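Local coordinates for protein aminotransferase, class III (PDB 3I4J) that probably acts as a pyridoxal-phosphate-dependent transaminase, moving amino groups between substrates as other class-III aminotransferases do, at residues 55-58 and 59-63; 116-119 and 120-123; 168-171 and 172-176; 305-308 and 309-313. The protein carries 1 engineered substitution. One frame throughout, in Å; residues are numbered along the deposited sequence.

Contact 1 of 4, residues 55-58 and 59-63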
ATOM      1  N   ALA C  55       2.009 -14.810 -12.988  1.00 20.79           N
ATOM      2  CA  ALA C  55       3.276 -15.198 -13.607  1.00 22.77           C
ATOM      3  C   ALA C  55       3.327 -14.724 -15.057  1.00 22.31           C
ATOM      4  O   ALA C  55       4.340 -14.196 -15.521  1.00 23.23           O
ATOM      5  CB  ALA C  55       3.441 -16.716 -13.547  1.00 22.57           C
ATOM      6  N   ALA C  56       2.227 -14.910 -15.778  1.00 22.62           N
ATOM      7  CA  ALA C  56       2.170 -14.487 -17.170  1.00 23.96           C
ATOM      8  C   ALA C  56       2.340 -12.972 -17.293  1.00 23.82           C
ATOM      9  O   ALA C  56       3.025 -12.489 -18.194  1.00 25.60           O
ATOM     10  CB  ALA C  56       0.848 -14.925 -17.800  1.00 23.45           C
ATOM     11  N   GLN C  57       1.726 -12.214 -16.387  1.00 22.12           N
ATOM     12  CA  GLN C  57       1.845 -10.761 -16.442  1.00 20.87           C
ATOM     13  C   GLN C  57       3.262 -10.310 -16.080  1.00 20.22           C
ATOM     14  O   GLN C  57       3.771  -9.340 -16.642  1.00 21.94           O
ATOM     15  CB  GLN C  57       0.836 -10.090 -15.496  1.00 19.95           C
ATOM     16  CG  GLN C  57       0.769  -8.566 -15.648  1.00 21.09           C
ATOM     17  CD  GLN C  57       0.313  -8.149 -17.032  1.00 22.85           C
ATOM     18  OE1 GLN C  57      -0.686  -8.657 -17.541  1.00 24.72           O
ATOM     19  NE2 GLN C  57       1.037  -7.219 -17.647  1.00 20.72           N
ATOM     20  N   ALA C  58       3.894 -11.011 -15.143  1.00 20.50           N
ATOM     21  CA  ALA C  58       5.255 -10.664 -14.733  1.00 21.17           C
ATOM     22  C   ALA C  58       6.236 -10.866 -15.893  1.00 22.01           C
ATOM     23  O   ALA C  58       7.175 -10.084 -16.081  1.00 21.05           O
ATOM     24  CB  ALA C  58       5.674 -11.511 -13.543  1.00 20.85           C
ATOM     25  N   ALA C  59       6.000 -11.912 -16.676  1.00 22.86           N
ATOM     26  CA  ALA C  59       6.861 -12.226 -17.815  1.00 23.26           C
ATOM     27  C   ALA C  59       6.608 -11.309 -19.012  1.00 24.30           C
ATOM     28  O   ALA C  59       7.497 -11.096 -19.838  1.00 24.19           O
ATOM     29  CB  ALA C  59       6.655 -13.690 -18.227  1.00 23.03           C
ATOM     30  N   ARG C  60       5.400 -10.762 -19.098  1.00 22.85           N
ATOM     31  CA  ARG C  60       5.017  -9.889 -20.204  1.00 23.55           C
ATOM     32  C   ARG C  60       5.265  -8.395 -19.954  1.00 22.76           C
ATOM     33  O   ARG C  60       5.947  -7.742 -20.732  1.00 22.04           O
ATOM     34  CB  ARG C  60       3.537 -10.122 -20.536  1.00 25.27           C
ATOM     35  CG  ARG C  60       2.959  -9.208 -21.607  1.00 27.62           C
ATOM     36  CD  ARG C  60       3.584  -9.467 -22.972  1.00 31.39           C
ATOM     37  NE  ARG C  60       2.867  -8.758 -24.031  1.00 34.92           N
ATOM     38  CZ  ARG C  60       3.250  -8.727 -25.305  1.00 39.03           C
ATOM     39  NH1 ARG C  60       4.349  -9.369 -25.687  1.00 39.51           N
ATOM     40  NH2 ARG C  60       2.537  -8.052 -26.199  1.00 39.09           N
ATOM     41  N   LEU C  61       4.709  -7.866 -18.869  1.00 21.73           N
ATOM     42  CA  LEU C  61       4.847  -6.452 -18.516  1.00 20.72           C
ATOM     43  C   LEU C  61       4.543  -6.326 -17.025  1.00 20.71           C
ATOM     44  O   LEU C  61       3.399  -6.133 -16.633  1.00 20.35           O
ATOM     45  CB  LEU C  61       3.839  -5.609 -19.303  1.00 22.68           C
ATOM     46  CG  LEU C  61       3.805  -4.122 -18.934  1.00 23.78           C
ATOM     47  CD1 LEU C  61       4.888  -3.385 -19.699  1.00 24.57           C
ATOM     48  CD2 LEU C  61       2.436  -3.539 -19.257  1.00 25.10           C
ATOM     49  N   PRO C  62       5.570  -6.432 -16.174  1.00 20.15           N
ATOM     50  CA  PRO C  62       5.363  -6.337 -14.724  1.00 19.91           C
ATOM     51  C   PRO C  62       5.113  -4.973 -14.110  1.00 19.88           C
ATOM     52  O   PRO C  62       4.366  -4.860 -13.128  1.00 20.50           O
ATOM     53  CB  PRO C  62       6.638  -6.948 -14.165  1.00 19.50           C
ATOM     54  CG  PRO C  62       7.665  -6.494 -15.168  1.00 19.60           C
ATOM     55  CD  PRO C  62       6.970  -6.775 -16.480  1.00 19.90           C
ATOM     56  N   PHE C  63       5.729  -3.941 -14.675  1.00 19.86           N
ATOM     57  CA  PHE C  63       5.623  -2.621 -14.082  1.00 20.23           C
ATOM     58  C   PHE C  63       5.726  -1.398 -14.978  1.00 20.94           C
ATOM     59  O   PHE C  63       6.571  -1.315 -15.864  1.00 20.34           O
ATOM     60  CB  PHE C  63       6.704  -2.471 -13.003  1.00 20.18           C
ATOM     61  CG  PHE C  63       6.647  -1.159 -12.274  1.00 20.31           C
ATOM     62  CD1 PHE C  63       5.845  -1.014 -11.150  1.00 20.55           C
ATOM     63  CD2 PHE C  63       7.350  -0.050 -12.744  1.00 22.05           C
ATOM     64  CE1 PHE C  63       5.736   0.219 -10.502  1.00 19.44           C
ATOM     65  CE2 PHE C  63       7.245   1.189 -12.100  1.00 21.79           C
ATOM     66  CZ  PHE C  63       6.433   1.315 -10.978  1.00 21.60           C
TER
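The amide of Gln-57 reaches forward along the helix end and binds the main chain one turn on: NE2 donates to Leu-61 O at 2.8 Å, almost straight at 171°. The carbonyl oxygen lies within the plane of the Gln-57 amide, whereas the donor sits off the plane of the carbonyl it serves. NE2 also comes up against Leu-61 CB at 3.6 Å, the two side chains running side by side in the same direction. What brings the amide there is a bend: CG stands anti to the backbone N (chi1 -172°), and chi2 of 62° then turns NE2 to Leu-61 O. Gln-57 thus holds Leu-61 twice, since Leu-61 N donates to Gln-57 O at 2.8 Å. Here a side-chain amide binds the first carbonyl beyond a helix C-terminus. Helix 48-60 ends at Arg-60, whose N makes weak bonds to both Ala-56 O and Gln-57 O; Leu-61 is the first residue to leave helical angles. Pro-62, which has no N-H to offer, instead lays its ring against the last turn, CD 3.3 Å from Ala-58 O. An alanine in place of Gln-57 would probably leave Leu-61 O without this donor and the chain leaving the helix freer to shift. Further out, Gln-57 rests on Pro-300 and Ala-304 of helix 300-315, and Pro-62 on Val-301. Beyond lies the dimer interface, where Ala-55 and Ala-58 pack on Gly-51 and Met-54 of the second subunit, and Arg-60 makes a backbone hydrogen bond to that subunit.

Contact 2 of 4, residues 116-119 and 120-123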
ATOM      1  N   ARG C 116     -16.024  22.898  -9.393  1.00 26.92           N
ATOM      2  CA  ARG C 116     -17.314  23.460  -9.784  1.00 27.07           C
ATOM      3  C   ARG C 116     -17.555  24.858  -9.225  1.00 27.25           C
ATOM      4  O   ARG C 116     -18.636  25.426  -9.399  1.00 27.07           O
ATOM      5  CB  ARG C 116     -18.449  22.529  -9.343  1.00 27.15           C
ATOM      6  CG  ARG C 116     -18.399  21.143  -9.960  1.00 29.73           C
ATOM      7  CD  ARG C 116     -19.534  20.294  -9.424  1.00 32.63           C
ATOM      8  NE  ARG C 116     -20.821  20.872  -9.792  1.00 37.94           N
ATOM      9  CZ  ARG C 116     -21.980  20.532  -9.246  1.00 40.39           C
ATOM     10  NH1 ARG C 116     -22.020  19.607  -8.296  1.00 44.81           N
ATOM     11  NH2 ARG C 116     -23.098  21.120  -9.645  1.00 38.35           N
ATOM     12  N   GLY C 117     -16.555  25.407  -8.546  1.00 26.34           N
ATOM     13  CA  GLY C 117     -16.679  26.742  -7.990  1.00 27.85           C
ATOM     14  C   GLY C 117     -17.447  26.824  -6.684  1.00 28.20           C
ATOM     15  O   GLY C 117     -18.035  27.861  -6.367  1.00 27.22           O
ATOM     16  N   GLU C 118     -17.449  25.732  -5.927  1.00 27.29           N
ATOM     17  CA  GLU C 118     -18.140  25.689  -4.644  1.00 26.93           C
ATOM     18  C   GLU C 118     -17.185  25.228  -3.546  1.00 26.72           C
ATOM     19  O   GLU C 118     -17.369  24.168  -2.943  1.00 25.32           O
ATOM     20  CB  GLU C 118     -19.357  24.762  -4.736  1.00 28.42           C
ATOM     21  CG  GLU C 118     -20.512  25.379  -5.529  1.00 30.06           C
ATOM     22  CD  GLU C 118     -21.699  24.443  -5.728  1.00 31.90           C
ATOM     23  OE1 GLU C 118     -21.866  23.487  -4.943  1.00 32.46           O
ATOM     24  OE2 GLU C 118     -22.482  24.676  -6.673  1.00 34.91           O
ATOM     25  N   PRO C 119     -16.144  26.031  -3.275  1.00 27.19           N
ATOM     26  CA  PRO C 119     -15.146  25.713  -2.250  1.00 27.36           C
ATOM     27  C   PRO C 119     -15.701  25.710  -0.830  1.00 26.77           C
ATOM     28  O   PRO C 119     -15.025  25.280   0.105  1.00 27.18           O
ATOM     29  CB  PRO C 119     -14.083  26.789  -2.466  1.00 28.89           C
ATOM     30  CG  PRO C 119     -14.899  27.965  -2.911  1.00 28.21           C
ATOM     31  CD  PRO C 119     -15.849  27.334  -3.903  1.00 28.27           C
ATOM     32  N   GLY C 120     -16.928  26.195  -0.668  1.00 25.61           N
ATOM     33  CA  GLY C 120     -17.536  26.208   0.647  1.00 24.46           C
ATOM     34  C   GLY C 120     -17.901  24.810   1.124  1.00 23.63           C
ATOM     35  O   GLY C 120     -18.088  24.589   2.317  1.00 25.02           O
ATOM     36  N   ARG C 121     -17.997  23.863   0.193  1.00 24.41           N
ATOM     37  CA  ARG C 121     -18.345  22.476   0.527  1.00 22.54           C
ATOM     38  C   ARG C 121     -17.083  21.697   0.898  1.00 23.42           C
ATOM     39  O   ARG C 121     -16.319  21.295   0.016  1.00 22.94           O
ATOM     40  CB  ARG C 121     -19.016  21.800  -0.669  1.00 22.14           C
ATOM     41  CG  ARG C 121     -20.399  22.347  -1.041  1.00 24.50           C
ATOM     42  CD  ARG C 121     -20.923  21.604  -2.263  1.00 26.54           C
ATOM     43  NE  ARG C 121     -22.290  21.963  -2.643  1.00 26.54           N
ATOM     44  CZ  ARG C 121     -23.386  21.500  -2.050  1.00 29.38           C
ATOM     45  NH1 ARG C 121     -23.292  20.653  -1.035  1.00 26.64           N
ATOM     46  NH2 ARG C 121     -24.585  21.874  -2.486  1.00 30.49           N
ATOM     47  N   PHE C 122     -16.878  21.465   2.191  1.00 22.27           N
ATOM     48  CA  PHE C 122     -15.681  20.765   2.652  1.00 23.32           C
ATOM     49  C   PHE C 122     -15.924  19.639   3.655  1.00 22.22           C
ATOM     50  O   PHE C 122     -15.064  18.779   3.842  1.00 23.72           O
ATOM     51  CB  PHE C 122     -14.712  21.779   3.268  1.00 22.71           C
ATOM     52  CG  PHE C 122     -15.153  22.316   4.602  1.00 22.68           C
ATOM     53  CD1 PHE C 122     -14.668  21.769   5.787  1.00 24.62           C
ATOM     54  CD2 PHE C 122     -16.056  23.372   4.678  1.00 24.02           C
ATOM     55  CE1 PHE C 122     -15.074  22.263   7.024  1.00 25.03           C
ATOM     56  CE2 PHE C 122     -16.474  23.877   5.911  1.00 23.59           C
ATOM     57  CZ  PHE C 122     -15.982  23.325   7.087  1.00 26.19           C
ATOM     58  N   LYS C 123     -17.083  19.642   4.301  1.00 20.95           N
ATOM     59  CA  LYS C 123     -17.382  18.623   5.300  1.00 20.31           C
ATOM     60  C   LYS C 123     -17.650  17.234   4.737  1.00 21.28           C
ATOM     61  O   LYS C 123     -18.274  17.078   3.687  1.00 19.41           O
ATOM     62  CB  LYS C 123     -18.578  19.057   6.151  1.00 20.40           C
ATOM     63  CG  LYS C 123     -18.358  20.379   6.866  1.00 20.16           C
ATOM     64  CD  LYS C 123     -19.624  20.870   7.556  1.00 22.36           C
ATOM     65  CE  LYS C 123     -19.392  22.217   8.227  1.00 23.58           C
ATOM     66  NZ  LYS C 123     -20.651  22.775   8.843  1.00 24.11           N
TER
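At the edge of the Arg-121 guanidinium, in its plane, lies Glu-118 OE1, which accepts the N-H of NE at 2.8 Å in a salt bridge bent to 154°. The carboxylate oxygen is met nearly along its own C-O direction, and the two flat groups are turned 35° from each other. The side chains run alongside one another, OE1 also touching Arg-121 CD at 3.4 Å. Both leave the backbone alike, with CG anti to the carbonyl carbon; Glu-118 then extends beyond CG and Arg-121 as far as NE. The second flat group, the Phe-122 ring, has Lys-123 CG over one face, toward the rim, and forms a cation-pi pair with Arg-156. Underneath the salt bridge is a type I beta turn from Glu-118 to Arg-121, closed by Arg-121 N to Glu-118 O at 3.2 Å; Pro-119 and Gly-120 fill its corners. It follows on a Schellman motif at Gly-117, whose positive phi ends helix 98-115, and leads into strand 123-127 of the mixed sheet. The rest of the guanidinium is bound as well, NH1 by Val-191 O and NH2 by Ala-224 O, while Arg-110 NH1 donates to the carbonyls of Pro-119 and Arg-121.

Contact 3 of 4, residues 168-171 and 172-176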
ATOM      1  N   PRO C 168     -31.545  -0.713  12.816  1.00 24.40           N
ATOM      2  CA  PRO C 168     -32.192  -1.764  12.027  1.00 25.60           C
ATOM      3  C   PRO C 168     -33.639  -2.060  12.433  1.00 26.99           C
ATOM      4  O   PRO C 168     -34.402  -2.630  11.655  1.00 26.52           O
ATOM      5  CB  PRO C 168     -31.280  -2.970  12.250  1.00 24.38           C
ATOM      6  CG  PRO C 168     -29.946  -2.346  12.521  1.00 27.23           C
ATOM      7  CD  PRO C 168     -30.306  -1.215  13.433  1.00 23.52           C
ATOM      8  N   ALA C 169     -34.010  -1.669  13.648  1.00 27.87           N
ATOM      9  CA  ALA C 169     -35.362  -1.916  14.147  1.00 28.81           C
ATOM     10  C   ALA C 169     -36.342  -0.806  13.777  1.00 29.15           C
ATOM     11  O   ALA C 169     -37.548  -0.925  14.000  1.00 29.30           O
ATOM     12  CB  ALA C 169     -35.325  -2.103  15.667  1.00 29.24           C
ATOM     13  N   ARG C 170     -35.822   0.271  13.205  1.00 27.25           N
ATOM     14  CA  ARG C 170     -36.651   1.398  12.805  1.00 29.21           C
ATOM     15  C   ARG C 170     -36.880   1.349  11.297  1.00 28.95           C
ATOM     16  O   ARG C 170     -36.104   0.735  10.566  1.00 30.01           O
ATOM     17  CB  ARG C 170     -35.944   2.702  13.186  1.00 31.23           C
ATOM     18  CG  ARG C 170     -36.718   3.985  12.933  1.00 33.06           C
ATOM     19  CD  ARG C 170     -35.891   5.179  13.404  1.00 33.90           C
ATOM     20  NE  ARG C 170     -36.600   6.451  13.289  1.00 36.04           N
ATOM     21  CZ  ARG C 170     -36.061   7.631  13.581  1.00 36.76           C
ATOM     22  NH1 ARG C 170     -34.804   7.701  14.003  1.00 38.43           N
ATOM     23  NH2 ARG C 170     -36.777   8.740  13.461  1.00 37.89           N
ATOM     24  N   ASN C 171     -37.957   1.978  10.838  1.00 27.52           N
ATOM     25  CA  ASN C 171     -38.253   2.033   9.412  1.00 28.31           C
ATOM     26  C   ASN C 171     -37.030   2.665   8.734  1.00 25.95           C
ATOM     27  O   ASN C 171     -36.606   3.753   9.111  1.00 25.31           O
ATOM     28  CB  ASN C 171     -39.505   2.888   9.181  1.00 30.98           C
ATOM     29  CG  ASN C 171     -39.763   3.169   7.715  1.00 33.26           C
ATOM     30  OD1 ASN C 171     -39.139   4.047   7.116  1.00 34.62           O
ATOM     31  ND2 ASN C 171     -40.684   2.418   7.125  1.00 37.14           N
ATOM     32  N   GLY C 172     -36.469   1.969   7.751  1.00 25.32           N
ATOM     33  CA  GLY C 172     -35.283   2.455   7.053  1.00 24.33           C
ATOM     34  C   GLY C 172     -35.279   3.888   6.548  1.00 23.67           C
ATOM     35  O   GLY C 172     -34.329   4.641   6.790  1.00 20.20           O
ATOM     36  N   ALA C 173     -36.328   4.277   5.833  1.00 22.85           N
ATOM     37  CA  ALA C 173     -36.404   5.633   5.304  1.00 23.98           C
ATOM     38  C   ALA C 173     -36.449   6.650   6.440  1.00 23.38           C
ATOM     39  O   ALA C 173     -35.787   7.684   6.392  1.00 23.11           O
ATOM     40  CB  ALA C 173     -37.635   5.775   4.416  1.00 24.89           C
ATOM     41  N   GLU C 174     -37.241   6.349   7.464  1.00 22.06           N
ATOM     42  CA  GLU C 174     -37.377   7.224   8.616  1.00 24.21           C
ATOM     43  C   GLU C 174     -36.026   7.381   9.319  1.00 22.53           C
ATOM     44  O   GLU C 174     -35.655   8.474   9.748  1.00 22.73           O
ATOM     45  CB  GLU C 174     -38.405   6.626   9.578  1.00 27.81           C
ATOM     46  CG  GLU C 174     -38.667   7.427  10.834  1.00 35.76           C
ATOM     47  CD  GLU C 174     -39.546   6.665  11.816  1.00 39.90           C
ATOM     48  OE1 GLU C 174     -40.618   6.172  11.397  1.00 40.39           O
ATOM     49  OE2 GLU C 174     -39.164   6.555  13.002  1.00 42.11           O
ATOM     50  N   ASP C 175     -35.295   6.279   9.424  1.00 22.51           N
ATOM     51  CA  ASP C 175     -33.986   6.275  10.079  1.00 21.60           C
ATOM     52  C   ASP C 175     -32.996   7.111   9.261  1.00 21.96           C
ATOM     53  O   ASP C 175     -32.194   7.870   9.813  1.00 21.24           O
ATOM     54  CB  ASP C 175     -33.498   4.820  10.217  1.00 22.45           C
ATOM     55  CG  ASP C 175     -32.319   4.670  11.173  1.00 24.82           C
ATOM     56  OD1 ASP C 175     -32.309   5.335  12.230  1.00 25.19           O
ATOM     57  OD2 ASP C 175     -31.411   3.861  10.874  1.00 23.72           O
ATOM     58  N   ALA C 176     -33.075   6.980   7.941  1.00 20.91           N
ATOM     59  CA  ALA C 176     -32.188   7.713   7.038  1.00 22.25           C
ATOM     60  C   ALA C 176     -32.430   9.222   7.080  1.00 21.77           C
ATOM     61  O   ALA C 176     -31.530  10.011   6.788  1.00 20.82           O
ATOM     62  CB  ALA C 176     -32.359   7.192   5.610  1.00 21.80           C
TER
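Gly-172 opens helix 172-176 directly after Asn-171, the N-cap residue whose side chain reaches forward to the first turn. At Ala-173 the methyl CB lies 3.5 Å from Asn-171 OD1, the oxygen that does the capping. Glu-174 N donates to Asn-171 OD1 at 3.0 Å, in the carbonyl plane and on a lone pair, so a main-chain N-H of the first turn gains an acceptor that no preceding turn could supply. The Glu-174 carboxylate then reaches back to Arg-170: OE2 accepts from Arg-170 NE at 2.6 Å in a salt bridge, on the anti side and 29° out of the carboxylate plane, with a weak second bond from NH2 at 3.3 Å. The two side chains cross at about a right angle, their planes 73° apart. Arg-170 comes from the loop fully extended, CG anti to the backbone N (chi1 -176°), which carries its guanidinium over the turn until Glu-174 O lies beneath one face near the rim. Asp-175 completes the salt-bridge network with a long pairing, OD1 to Arg-170 NH1 at 3.9 Å, while its N donates to Asn-171 O at 2.9 Å. The other oxygen, OD2, is bound by Asp-167 N in the loop before. This short surface helix follows strand 162-163, at one margin of the mixed sheet, and packs against helix 213-224, Ala-173 and Ala-176 on Arg-216 and Asp-175 on Tyr-213.

Contact 4 of 4, residues 305-308 and 309-313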
ATOM      1  N   ALA C 305      -3.879  -9.967 -11.107  1.00 19.75           N
ATOM      2  CA  ALA C 305      -4.392 -10.815 -10.039  1.00 21.06           C
ATOM      3  C   ALA C 305      -5.868 -10.497  -9.830  1.00 21.65           C
ATOM      4  O   ALA C 305      -6.690 -11.402  -9.674  1.00 21.88           O
ATOM      5  CB  ALA C 305      -3.609 -10.577  -8.751  1.00 20.66           C
ATOM      6  N   GLY C 306      -6.192  -9.205  -9.825  1.00 20.22           N
ATOM      7  CA  GLY C 306      -7.571  -8.784  -9.655  1.00 21.13           C
ATOM      8  C   GLY C 306      -8.442  -9.325 -10.773  1.00 20.58           C
ATOM      9  O   GLY C 306      -9.537  -9.830 -10.526  1.00 21.40           O
ATOM     10  N   LEU C 307      -7.953  -9.231 -12.006  1.00 20.62           N
ATOM     11  CA  LEU C 307      -8.704  -9.723 -13.162  1.00 21.05           C
ATOM     12  C   LEU C 307      -8.955 -11.229 -13.080  1.00 22.08           C
ATOM     13  O   LEU C 307     -10.052 -11.701 -13.385  1.00 21.72           O
ATOM     14  CB  LEU C 307      -7.951  -9.386 -14.456  1.00 22.87           C
ATOM     15  CG  LEU C 307      -8.606  -9.798 -15.782  1.00 23.95           C
ATOM     16  CD1 LEU C 307      -9.962  -9.114 -15.927  1.00 24.62           C
ATOM     17  CD2 LEU C 307      -7.692  -9.413 -16.934  1.00 24.06           C
ATOM     18  N   SER C 308      -7.940 -11.987 -12.673  1.00 21.21           N
ATOM     19  CA  SER C 308      -8.078 -13.436 -12.557  1.00 21.50           C
ATOM     20  C   SER C 308      -9.078 -13.774 -11.454  1.00 21.92           C
ATOM     21  O   SER C 308      -9.895 -14.688 -11.593  1.00 22.87           O
ATOM     22  CB  SER C 308      -6.718 -14.077 -12.255  1.00 21.61           C
ATOM     23  OG  SER C 308      -6.836 -15.485 -12.118  1.00 24.56           O
ATOM     24  N   VAL C 309      -9.012 -13.036 -10.353  1.00 20.46           N
ATOM     25  CA  VAL C 309      -9.930 -13.255  -9.242  1.00 21.45           C
ATOM     26  C   VAL C 309     -11.358 -12.959  -9.704  1.00 21.67           C
ATOM     27  O   VAL C 309     -12.287 -13.686  -9.369  1.00 22.11           O
ATOM     28  CB  VAL C 309      -9.572 -12.351  -8.036  1.00 21.77           C
ATOM     29  CG1 VAL C 309     -10.706 -12.354  -7.012  1.00 21.71           C
ATOM     30  CG2 VAL C 309      -8.282 -12.855  -7.382  1.00 21.44           C
ATOM     31  N   LEU C 310     -11.524 -11.898 -10.487  1.00 21.20           N
ATOM     32  CA  LEU C 310     -12.844 -11.543 -10.994  1.00 23.90           C
ATOM     33  C   LEU C 310     -13.397 -12.654 -11.893  1.00 24.79           C
ATOM     34  O   LEU C 310     -14.582 -12.987 -11.814  1.00 24.67           O
ATOM     35  CB  LEU C 310     -12.783 -10.220 -11.759  1.00 23.27           C
ATOM     36  CG  LEU C 310     -14.108  -9.702 -12.329  1.00 23.73           C
ATOM     37  CD1 LEU C 310     -15.139  -9.531 -11.211  1.00 23.75           C
ATOM     38  CD2 LEU C 310     -13.866  -8.384 -13.049  1.00 23.65           C
ATOM     39  N   ASP C 311     -12.545 -13.230 -12.743  1.00 25.46           N
ATOM     40  CA  ASP C 311     -12.979 -14.318 -13.623  1.00 26.67           C
ATOM     41  C   ASP C 311     -13.586 -15.447 -12.796  1.00 26.61           C
ATOM     42  O   ASP C 311     -14.615 -16.020 -13.158  1.00 27.06           O
ATOM     43  CB  ASP C 311     -11.803 -14.905 -14.422  1.00 27.58           C
ATOM     44  CG  ASP C 311     -11.278 -13.969 -15.494  1.00 29.37           C
ATOM     45  OD1 ASP C 311     -12.067 -13.199 -16.072  1.00 31.45           O
ATOM     46  OD2 ASP C 311     -10.065 -14.024 -15.778  1.00 33.02           O
ATOM     47  N   ILE C 312     -12.927 -15.765 -11.686  1.00 25.14           N
ATOM     48  CA  ILE C 312     -13.363 -16.825 -10.788  1.00 24.84           C
ATOM     49  C   ILE C 312     -14.662 -16.471 -10.062  1.00 26.11           C
ATOM     50  O   ILE C 312     -15.580 -17.293  -9.972  1.00 24.00           O
ATOM     51  CB  ILE C 312     -12.253 -17.127  -9.763  1.00 24.05           C
ATOM     52  CG1 ILE C 312     -11.033 -17.694 -10.497  1.00 25.45           C
ATOM     53  CG2 ILE C 312     -12.753 -18.094  -8.701  1.00 23.92           C
ATOM     54  CD1 ILE C 312      -9.796 -17.847  -9.628  1.00 25.34           C
ATOM     55  N   VAL C 313     -14.733 -15.246  -9.549  1.00 24.67           N
ATOM     56  CA  VAL C 313     -15.918 -14.779  -8.840  1.00 24.05           C
ATOM     57  C   VAL C 313     -17.151 -14.891  -9.736  1.00 25.64           C
ATOM     58  O   VAL C 313     -18.220 -15.301  -9.285  1.00 24.50           O
ATOM     59  CB  VAL C 313     -15.730 -13.309  -8.381  1.00 23.98           C
ATOM     60  CG1 VAL C 313     -17.047 -12.734  -7.865  1.00 24.28           C
ATOM     61  CG2 VAL C 313     -14.660 -13.246  -7.292  1.00 22.80           C
TER
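Val-309 turns CG2 back along the helix onto Ala-305 O, 3.1 Å away, while its N donates to the same oxygen; CG2 is placed there by standing anti to the carbonyl carbon, beside the backbone N. Ile-312 repeats the gesture one turn later, with CG1 lying 3.4 Å from Ser-308 O. Leu-310 touches the preceding turn through CB, 3.5 Å from Gly-306 O. Asp-311 leans toward the earlier turn, its chi1 of -71° setting CG 3.3 Å from Leu-307 O. Beneath these groups runs the regular i to i+4 ladder of an alpha-helix, from Val-309 N to Ala-305 O at 2.9 Å through Ile-312 N to Ser-308 O at 3.2 Å. The faces of helix 300-315 meet different neighbours: Ser-308 and Ile-312 lie on helix 48-60, Leu-310 on Arg-80 and Phe-84 of helix 72-84, and Leu-307 on both helices. The carboxylate of Asp-311 joins those same two helices, OD1 in a salt bridge with Arg-80 NH2 and OD2 with Arg-53 NH1. A leucine here would probably leave Arg-53 and Arg-80 without the carboxylate they share and remove that polar link between the two helices. With two cations beside it, the carboxylate is likely to stay ionised although Leu-307 O, another acceptor, lies only 3.3 Å from OD2.

How the contacts relate
Along the chain the four contacts follow in series, contact 1 at the end of helix 48-60, contact 2 between helix 98-115 and strand 123-127, contact 3 at the start of helix 172-176, and contact 4 within helix 300-315. Contacts 1 and 4 are neighbours in space, their centres about 16 Å apart, because helices 48-60 and 300-315 pack together; contact 1 also faces the second subunit, so this pair links dimer interface to subunit interior. Contacts 2 and 3 lie on the surface around the mixed sheet, about 30 Å apart between centres; those of contacts 1 and 3 are about 49 Å apart, on opposite sides of the chain's centre. Helix start, middle and end are thus represented.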